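Oxaloacetate acetyl hydrolase (Cryphonectria parasitica, PDB 3LYE) is a fungal TIM-barrel protein of the phosphoenolpyruvate phosphomutase family, modelled here as a four-chain assembly with bound calcium ions. Local coordinates at residues I103-T108 with L146-A151; A167-L172 with E178-R183; E204-A209 with M239-M244. All coordinates share one frame; numbering follows the deposited sequence.

Interaction 1. Residues I103-T108 with L146-A151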
loop_
_atom_site.group_PDB
_atom_site.type_symbol
_atom_site.label_atom_id
_atom_site.label_comp_id
_atom_site.label_asym_id
_atom_site.label_seq_id
_atom_site.Cartn_x
_atom_site.Cartn_y
_atom_site.Cartn_z
ATOM N N ILE A 103 8.280 -11.298 17.071
ATOM C CA ILE A 103 6.921 -11.198 16.551
ATOM C C ILE A 103 6.946 -10.747 15.085
ATOM O O ILE A 103 6.197 -11.250 14.264
ATOM C CB ILE A 103 6.092 -10.272 17.408
ATOM C CG1 ILE A 103 5.842 -10.927 18.776
ATOM C CG2 ILE A 103 4.798 -9.892 16.716
ATOM C CD1 ILE A 103 5.310 -9.966 19.800
ATOM N N MET A 104 7.836 -9.804 14.800
ATOM C CA MET A 104 7.987 -9.284 13.441
ATOM C C MET A 104 8.728 -10.254 12.528
ATOM O O MET A 104 8.408 -10.349 11.352
ATOM C CB MET A 104 8.632 -7.908 13.460
ATOM C CG MET A 104 7.673 -6.785 13.803
ATOM S SD MET A 104 6.263 -6.633 12.697
ATOM C CE MET A 104 7.085 -6.457 11.128
ATOM N N VAL A 105 9.709 -10.978 13.063
ATOM C CA VAL A 105 10.419 -11.967 12.264
ATOM C C VAL A 105 9.397 -12.987 11.768
ATOM O O VAL A 105 9.365 -13.373 10.618
ATOM C CB VAL A 105 11.522 -12.642 13.050
ATOM C CG1 VAL A 105 12.110 -13.783 12.254
ATOM C CG2 VAL A 105 12.595 -11.633 13.462
ATOM N N ALA A 106 8.589 -13.485 12.703
ATOM C CA ALA A 106 7.552 -14.453 12.380
ATOM C C ALA A 106 6.552 -13.896 11.375
ATOM O O ALA A 106 6.188 -14.570 10.416
ATOM C CB ALA A 106 6.833 -14.888 13.645
ATOM N N ARG A 107 6.111 -12.661 11.586
ATOM C CA ARG A 107 5.165 -12.025 10.668
ATOM C C ARG A 107 5.757 -11.955 9.262
ATOM O O ARG A 107 5.089 -12.219 8.302
ATOM C CB ARG A 107 4.838 -10.626 11.179
ATOM C CG ARG A 107 3.799 -9.924 10.325
ATOM C CD ARG A 107 3.359 -8.642 11.021
ATOM N NE ARG A 107 2.399 -7.868 10.233
ATOM C CZ ARG A 107 1.100 -8.152 10.161
ATOM N NH1 ARG A 107 0.589 -9.153 10.852
ATOM N NH2 ARG A 107 0.313 -7.428 9.371
ATOM N N THR A 108 7.032 -11.598 9.175
ATOM C CA THR A 108 7.714 -11.488 7.900
ATOM C C THR A 108 7.747 -12.839 7.188
ATOM O O THR A 108 7.414 -12.938 6.014
ATOM C CB THR A 108 9.146 -10.938 8.105
ATOM O OG1 THR A 108 9.088 -9.606 8.655
ATOM C CG2 THR A 108 9.892 -10.889 6.785
ATOM N N LEU A 146 20.045 -16.018 17.298
ATOM C CA LEU A 146 19.329 -17.287 17.325
ATOM C C LEU A 146 17.856 -17.087 17.652
ATOM O O LEU A 146 17.044 -17.898 17.218
ATOM C CB LEU A 146 20.007 -18.309 18.204
ATOM C CG LEU A 146 21.408 -18.662 17.748
ATOM C CD1 LEU A 146 22.081 -19.554 18.786
ATOM C CD2 LEU A 146 21.391 -19.314 16.397
ATOM N N VAL A 147 17.513 -16.033 18.387
ATOM C CA VAL A 147 16.110 -15.719 18.676
ATOM C C VAL A 147 15.435 -15.466 17.298
ATOM O O VAL A 147 14.317 -15.914 17.049
ATOM C CB VAL A 147 15.968 -14.478 19.587
ATOM C CG1 VAL A 147 14.539 -13.991 19.594
ATOM C CG2 VAL A 147 16.391 -14.819 20.985
ATOM N N ARG A 148 16.106 -14.719 16.421
ATOM C CA ARG A 148 15.551 -14.442 15.094
ATOM C C ARG A 148 15.409 -15.734 14.293
ATOM O O ARG A 148 14.340 -16.017 13.714
ATOM C CB ARG A 148 16.414 -13.374 14.339
ATOM C CG ARG A 148 16.620 -12.125 15.276
ATOM C CD ARG A 148 16.668 -10.661 14.888
ATOM N NE ARG A 148 17.920 -10.365 14.346
ATOM C CZ ARG A 148 18.640 -9.223 14.243
ATOM N NH1 ARG A 148 18.519 -8.063 14.942
ATOM N NH2 ARG A 148 19.675 -9.375 13.465
ATOM N N ILE A 149 16.451 -16.556 14.273
ATOM C CA ILE A 149 16.390 -17.782 13.507
ATOM C C ILE A 149 15.268 -18.689 14.041
ATOM O O ILE A 149 14.485 -19.239 13.273
ATOM C CB ILE A 149 17.736 -18.517 13.510
ATOM C CG1 ILE A 149 18.852 -17.657 12.890
ATOM C CG2 ILE A 149 17.621 -19.824 12.776
ATOM C CD1 ILE A 149 18.635 -17.312 11.448
ATOM N N ARG A 150 15.191 -18.826 15.352
ATOM C CA ARG A 150 14.185 -19.659 15.990
ATOM C C ARG A 150 12.784 -19.238 15.619
ATOM O O ARG A 150 11.930 -20.073 15.333
ATOM C CB ARG A 150 14.371 -19.553 17.529
ATOM C CG ARG A 150 13.828 -20.600 18.401
ATOM C CD ARG A 150 14.379 -20.470 19.838
ATOM N NE ARG A 150 15.812 -20.742 19.930
ATOM C CZ ARG A 150 16.727 -19.923 20.443
ATOM N NH1 ARG A 150 16.410 -18.746 20.940
ATOM N NH2 ARG A 150 17.992 -20.294 20.458
ATOM N N ALA A 151 12.533 -17.937 15.670
ATOM C CA ALA A 151 11.215 -17.427 15.320
ATOM C C ALA A 151 10.848 -17.764 13.872
ATOM O O ALA A 151 9.732 -18.160 13.565
ATOM C CB ALA A 151 11.132 -15.927 15.579
#

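Interaction 2. Residues A167-L172 with E178-R183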
loop_
_atom_site.group_PDB
_atom_site.type_symbol
_atom_site.label_atom_id
_atom_site.label_comp_id
_atom_site.label_asym_id
_atom_site.label_seq_id
_atom_site.Cartn_x
_atom_site.Cartn_y
_atom_site.Cartn_z
ATOM N N ALA A 167 20.357 -18.570 6.696
ATOM C CA ALA A 167 20.926 -17.878 7.834
ATOM C C ALA A 167 22.144 -17.113 7.377
ATOM O O ALA A 167 23.143 -17.714 7.003
ATOM C CB ALA A 167 21.317 -18.859 8.947
ATOM N N ARG A 168 22.059 -15.797 7.431
ATOM C CA ARG A 168 23.163 -14.922 7.040
ATOM C C ARG A 168 23.870 -14.344 8.260
ATOM O O ARG A 168 23.214 -13.957 9.227
ATOM C CB ARG A 168 22.620 -13.737 6.215
ATOM C CG ARG A 168 23.616 -12.588 6.030
ATOM C CD ARG A 168 23.093 -11.580 5.048
ATOM N NE ARG A 168 23.780 -10.316 5.217
ATOM C CZ ARG A 168 23.687 -9.304 4.367
ATOM N NH1 ARG A 168 22.980 -9.430 3.257
ATOM N NH2 ARG A 168 24.322 -8.170 4.613
ATOM N N THR A 169 25.201 -14.310 8.194
ATOM C CA THR A 169 25.989 -13.724 9.251
ATOM C C THR A 169 26.875 -12.665 8.604
ATOM O O THR A 169 27.559 -12.899 7.603
ATOM C CB THR A 169 26.836 -14.687 10.120
ATOM O OG1 THR A 169 27.564 -13.914 11.085
ATOM C CG2 THR A 169 27.797 -15.484 9.339
ATOM N N ASP A 170 26.844 -11.511 9.237
ATOM C CA ASP A 170 27.616 -10.348 8.846
ATOM C C ASP A 170 28.731 -10.131 9.871
ATOM O O ASP A 170 29.309 -9.057 9.929
ATOM C CB ASP A 170 26.706 -9.131 8.870
ATOM C CG ASP A 170 25.826 -9.055 7.658
ATOM O OD1 ASP A 170 26.366 -8.743 6.587
ATOM O OD2 ASP A 170 24.614 -9.305 7.768
ATOM N N ALA A 171 29.053 -11.162 10.651
ATOM C CA ALA A 171 30.086 -11.059 11.682
ATOM C C ALA A 171 31.560 -11.120 11.257
ATOM O O ALA A 171 32.432 -10.878 12.090
ATOM C CB ALA A 171 29.856 -12.158 12.733
ATOM N N LEU A 172 31.867 -11.432 10.006
ATOM C CA LEU A 172 33.273 -11.523 9.603
ATOM C C LEU A 172 34.174 -10.347 9.930
ATOM O O LEU A 172 35.231 -10.527 10.522
ATOM C CB LEU A 172 33.393 -11.856 8.119
ATOM C CG LEU A 172 34.800 -12.204 7.636
ATOM C CD1 LEU A 172 35.287 -13.532 8.199
ATOM C CD2 LEU A 172 34.813 -12.249 6.126
ATOM N N GLU A 178 36.079 -17.571 12.550
ATOM C CA GLU A 178 35.631 -18.591 13.495
ATOM C C GLU A 178 34.248 -18.296 14.035
ATOM O O GLU A 178 33.426 -19.193 14.117
ATOM C CB GLU A 178 36.606 -18.726 14.680
ATOM C CG GLU A 178 37.811 -19.601 14.452
ATOM C CD GLU A 178 38.623 -19.785 15.739
ATOM O OE1 GLU A 178 38.052 -20.270 16.754
ATOM O OE2 GLU A 178 39.829 -19.437 15.730
ATOM N N GLU A 179 34.007 -17.050 14.439
ATOM C CA GLU A 179 32.712 -16.643 14.972
ATOM C C GLU A 179 31.623 -16.881 13.923
ATOM O O GLU A 179 30.549 -17.359 14.260
ATOM C CB GLU A 179 32.733 -15.177 15.380
ATOM C CG GLU A 179 31.422 -14.628 15.898
ATOM C CD GLU A 179 30.921 -15.340 17.129
ATOM O OE1 GLU A 179 29.706 -15.344 17.391
ATOM O OE2 GLU A 179 31.750 -15.891 17.861
ATOM N N CYS A 180 31.915 -16.578 12.658
ATOM C CA CYS A 180 30.936 -16.776 11.594
ATOM C C CYS A 180 30.567 -18.231 11.490
ATOM O O CYS A 180 29.391 -18.563 11.403
ATOM C CB CYS A 180 31.477 -16.328 10.239
ATOM S SG CYS A 180 31.563 -14.555 10.054
ATOM N N ILE A 181 31.569 -19.102 11.503
ATOM C CA ILE A 181 31.346 -20.535 11.404
ATOM C C ILE A 181 30.520 -21.043 12.590
ATOM O O ILE A 181 29.579 -21.832 12.417
ATOM C CB ILE A 181 32.698 -21.297 11.318
ATOM C CG1 ILE A 181 33.465 -20.904 10.042
ATOM C CG2 ILE A 181 32.478 -22.783 11.302
ATOM C CD1 ILE A 181 32.642 -20.999 8.741
ATOM N N GLU A 182 30.830 -20.579 13.795
ATOM C CA GLU A 182 30.078 -21.029 14.966
ATOM C C GLU A 182 28.629 -20.523 14.892
ATOM O O GLU A 182 27.694 -21.222 15.300
ATOM C CB GLU A 182 30.793 -20.609 16.250
ATOM C CG GLU A 182 32.218 -21.201 16.356
ATOM C CD GLU A 182 32.887 -20.941 17.690
ATOM O OE1 GLU A 182 32.301 -20.204 18.508
ATOM O OE2 GLU A 182 33.999 -21.471 17.919
ATOM N N ARG A 183 28.426 -19.319 14.377
ATOM C CA ARG A 183 27.067 -18.778 14.260
ATOM C C ARG A 183 26.244 -19.557 13.250
ATOM O O ARG A 183 25.067 -19.796 13.452
ATOM C CB ARG A 183 27.084 -17.321 13.834
ATOM C CG ARG A 183 27.435 -16.417 14.944
ATOM C CD ARG A 183 27.505 -14.940 14.560
ATOM N NE ARG A 183 27.809 -14.191 15.761
ATOM C CZ ARG A 183 27.138 -13.149 16.237
ATOM N NH1 ARG A 183 26.137 -12.608 15.569
ATOM N NH2 ARG A 183 27.504 -12.611 17.389
#

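Interaction 3. Residues E204-A209 with M239-M244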
loop_
_atom_site.group_PDB
_atom_site.type_symbol
_atom_site.label_atom_id
_atom_site.label_comp_id
_atom_site.label_asym_id
_atom_site.label_seq_id
_atom_site.Cartn_x
_atom_site.Cartn_y
_atom_site.Cartn_z
ATOM N N GLU A 204 40.004 -18.206 -1.047
ATOM C CA GLU A 204 40.448 -19.269 -0.171
ATOM C C GLU A 204 39.499 -19.368 1.010
ATOM O O GLU A 204 39.099 -20.447 1.407
ATOM C CB GLU A 204 41.888 -18.986 0.304
ATOM C CG GLU A 204 42.288 -19.724 1.570
ATOM C CD GLU A 204 43.790 -19.689 1.872
ATOM O OE1 GLU A 204 44.151 -20.162 2.969
ATOM O OE2 GLU A 204 44.612 -19.241 1.039
ATOM N N GLN A 205 39.120 -18.220 1.543
ATOM C CA GLN A 205 38.227 -18.172 2.677
ATOM C C GLN A 205 36.845 -18.688 2.307
ATOM O O GLN A 205 36.211 -19.371 3.101
ATOM C CB GLN A 205 38.179 -16.757 3.199
ATOM C CG GLN A 205 37.433 -16.553 4.450
ATOM C CD GLN A 205 37.438 -15.102 4.798
ATOM O OE1 GLN A 205 36.898 -14.281 4.058
ATOM N NE2 GLN A 205 38.081 -14.760 5.910
ATOM N N ALA A 206 36.401 -18.404 1.084
ATOM C CA ALA A 206 35.083 -18.864 0.644
ATOM C C ALA A 206 35.040 -20.395 0.574
ATOM O O ALA A 206 34.097 -21.012 1.078
ATOM C CB ALA A 206 34.722 -18.266 -0.719
ATOM N N ALA A 207 36.075 -21.005 -0.004
ATOM C CA ALA A 207 36.112 -22.460 -0.130
ATOM C C ALA A 207 36.201 -23.156 1.219
ATOM O O ALA A 207 35.670 -24.264 1.405
ATOM C CB ALA A 207 37.276 -22.892 -1.009
ATOM N N ALA A 208 36.856 -22.489 2.163
ATOM C CA ALA A 208 37.026 -23.035 3.502
ATOM C C ALA A 208 35.729 -23.018 4.275
ATOM O O ALA A 208 35.461 -23.938 5.049
ATOM C CB ALA A 208 38.095 -22.270 4.250
ATOM N N ALA A 209 34.924 -21.982 4.096
ATOM C CA ALA A 209 33.657 -21.924 4.817
ATOM C C ALA A 209 32.780 -23.075 4.327
ATOM O O ALA A 209 32.092 -23.732 5.110
ATOM C CB ALA A 209 32.962 -20.601 4.582
ATOM N N MET A 239 33.890 -24.727 -5.799
ATOM C CA MET A 239 34.135 -24.489 -4.362
ATOM C C MET A 239 33.110 -25.263 -3.525
ATOM O O MET A 239 33.321 -25.471 -2.330
ATOM C CB MET A 239 33.949 -22.998 -4.000
ATOM C CG MET A 239 35.165 -22.100 -4.291
ATOM S SD MET A 239 34.871 -20.355 -3.865
ATOM C CE MET A 239 33.393 -19.908 -4.749
ATOM N N GLY A 240 31.981 -25.632 -4.134
ATOM C CA GLY A 240 30.929 -26.376 -3.453
ATOM C C GLY A 240 29.677 -25.628 -3.016
ATOM O O GLY A 240 28.843 -26.198 -2.329
ATOM N N PHE A 241 29.571 -24.357 -3.356
ATOM C CA PHE A 241 28.396 -23.580 -2.990
ATOM C C PHE A 241 27.179 -24.180 -3.687
ATOM O O PHE A 241 27.304 -24.748 -4.764
ATOM C CB PHE A 241 28.579 -22.110 -3.409
ATOM C CG PHE A 241 29.477 -21.318 -2.489
ATOM C CD1 PHE A 241 28.996 -20.835 -1.288
ATOM C CD2 PHE A 241 30.789 -21.054 -2.831
ATOM C CE1 PHE A 241 29.805 -20.149 -0.428
ATOM C CE2 PHE A 241 31.607 -20.334 -1.985
ATOM C CZ PHE A 241 31.116 -19.882 -0.788
ATOM N N ARG A 242 25.994 -24.039 -3.090
ATOM C CA ARG A 242 24.770 -24.572 -3.699
ATOM C C ARG A 242 23.887 -23.486 -4.298
ATOM O O ARG A 242 23.066 -23.786 -5.136
ATOM C CB ARG A 242 23.971 -25.428 -2.721
ATOM C CG ARG A 242 24.677 -26.742 -2.409
ATOM C CD ARG A 242 24.985 -27.620 -3.656
ATOM N NE ARG A 242 23.892 -27.630 -4.591
ATOM C CZ ARG A 242 22.683 -28.139 -4.375
ATOM N NH1 ARG A 242 22.428 -28.786 -3.238
ATOM N NH2 ARG A 242 21.723 -27.979 -5.298
ATOM N N ILE A 243 24.012 -22.262 -3.805
ATOM C CA ILE A 243 23.237 -21.152 -4.346
ATOM C C ILE A 243 24.188 -19.970 -4.493
ATOM O O ILE A 243 25.078 -19.799 -3.669
ATOM C CB ILE A 243 22.053 -20.717 -3.442
ATOM C CG1 ILE A 243 21.184 -21.931 -3.088
ATOM C CG2 ILE A 243 21.234 -19.569 -4.085
ATOM C CD1 ILE A 243 20.070 -21.624 -2.066
ATOM N N MET A 244 23.996 -19.150 -5.532
ATOM C CA MET A 244 24.827 -17.970 -5.732
ATOM C C MET A 244 23.850 -16.882 -6.179
ATOM O O MET A 244 23.127 -17.045 -7.160
ATOM C CB MET A 244 25.901 -18.188 -6.779
ATOM C CG MET A 244 26.851 -17.043 -6.934
ATOM S SD MET A 244 28.217 -17.562 -7.982
ATOM C CE MET A 244 29.250 -16.098 -8.022
HETATM O O HOH W 1 35.210 -26.135 -0.409
#

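Interaction 1. Residues I103-T108 with L146-A151
Arg148 meets Val105 with its backbone and CB, while its flat guanidinium group leads away from the contact. There NH2 bonds to the backbone oxygens of Gln125 and Glu123. The guanidinium of Arg150 carries Leu146 O on one face, 3.8 Å above the plane and over its centre. The group also forms a salt bridge with Glu190 and a bond to Ala298 O of the second subunit.

The two segments belong to helices 102-114 and 142-158, which are neighbours in the outer layer of the TIM barrel. Their local axes approach to 8.7 Å and cross at -38°. The nearest CA atoms, of Ala106 and Ala151, are 5.6 Å apart, and the small alanines allow this approach. No hydrogen bond crosses the interface.

Val105 carries most of the packing. Its CG1 stands opposite the backbone N (chi1 172°) and reaches over to Ala151 CB at 4.1 Å. Its other methyl, CG2, lies 4.3 Å from Arg148 CB.

The second subunit packs on the pair through Val294 on Ala106 and Ala298 on Ala151. This fits the C-terminal helix exchange between subunits known in this superfamily. Ile68 of the third subunit touches Ile103. The closest approach between the two segments is Val105 CG1 to the carbonyl oxygen of Arg148, at 3.5 Å.

Interaction 2. Residues A167-L172 with E178-R183
Thr169 OG1 is held by two hydrogen bonds. It accepts one from Ala171 N (3.2 Å, N-H...O angle 158°), which closes an ST turn. The other joins it to Asp124 OD1. Arg183 CD packs against it at 3.6 Å, and the Thr169 and Arg183 side chains cross at about a right angle.

The two branches of Thr169 divide the work. With OG1 opposite the backbone N (chi1 179°), CG2 is left to pack on Cys180 CB at 3.9 Å. Cys180 SG reaches further, to the backbone of Leu172. It sits 3.1 Å from Leu172 N and 3.8 Å from Leu172 CB, so the sulfur is tightly packed against the backbone there. Ala171 CB touches the same sulfur and also lies over one face of the Arg183 guanidinium.

That guanidinium is fixed at its edge. Arg183 NE bonds to Glu179 OE1 at 2.8 Å, one turn back in the helix. The bond is nearly in the guanidinium plane and uses the anti lone pair of the carboxylate. Arg183 NH1 forms a salt bridge with Asp124, which also receives the Asp170 backbone N. Asp124 therefore ties strand end, turn and helix together. Arg142 is a second partner for Glu179.

On the other side of the turn, Arg168 grips Asp170 side-on. Arg168 NE goes to Asp170 OD2 and Arg168 NH2 to Asp170 OD1, each at 2.9 Å, with the acceptors tilted 18° from the guanidinium plane. Lys137 adds another charge at OD1.

The whole is a beta-alpha unit of the TIM barrel. Strand 164-169 ends in a polar turn at the C-terminal rim, the side where TIM barrels generally place their active sites, and helix 177-189 packs back on it.

Interaction 3. Residues E204-A209 with M239-M244
Ala207 and Met239 mark the closest backbone approach, with their CA atoms 5.1 Å apart. Segment 204-209 is helical throughout. Segment 239-244 leaves a helix, turns, and enters a strand. Gly240 is the first residue to depart from helical angles. Its positive phi (103°) and two bonds back into the last turn make a Schellman motif, and backbone angles like these favour glycine.

No direct hydrogen bond joins the segments, but one water does. It donates to Ala207 O at 2.6 Å. It also donates to Met239 O at 2.8 Å. The two backbone carbonyls are thus bridged where Ala207 and Met239 are still partly exposed.

The side-chain contact is apolar. Met239 lies alongside the helix. Its CG touches Ala207 CB at 4.0 Å, and its SD touches Ala206 CB at 3.8 Å. The chain is bent at the last torsion (chi3 -55°), which turns CE aside after the sulfur has met the alanine.

Phe241 comes in beside Met239, and both press on the same methyl, Ala206 CB. Ala206 CB and Met239 SD both lie at the edge of the Phe241 ring, in plane. Phe241 CE2 is 3.9 Å from Ala206 CB. Phe241 CZ is 3.7 Å from Ala206 O, which approaches the ring obliquely. Phe241 and Met239 also touch Leu220 of strand 219-223.

Outer helix 203-213 thus packs through small alanines on the end of the next helix, 233-239, and on the link into strand 243-247, part of the alpha-beta layering of a TIM barrel.

The three contacts follow one another along the chain in series, all within the same TIM barrel. Interaction 1 pairs two outer helices. Helix 142-158 leads into strand 164-169, where interaction 2 begins, and Ile149 CD1 packs on Ala167 CB at 4.0 Å. The centres of interactions 1 and 2 are about 18 Å apart. Interactions 2 and 3 are closer, with centres about 14 Å apart. They reach the same parallel sheet and touch, for example at Ile181 CD1 and Ala209 CA (4.2 Å). Interactions 1 and 3 do not touch; their centres are about 27 Å apart. Only interaction 1 meets other subunits, so it also belongs to the assembly interface.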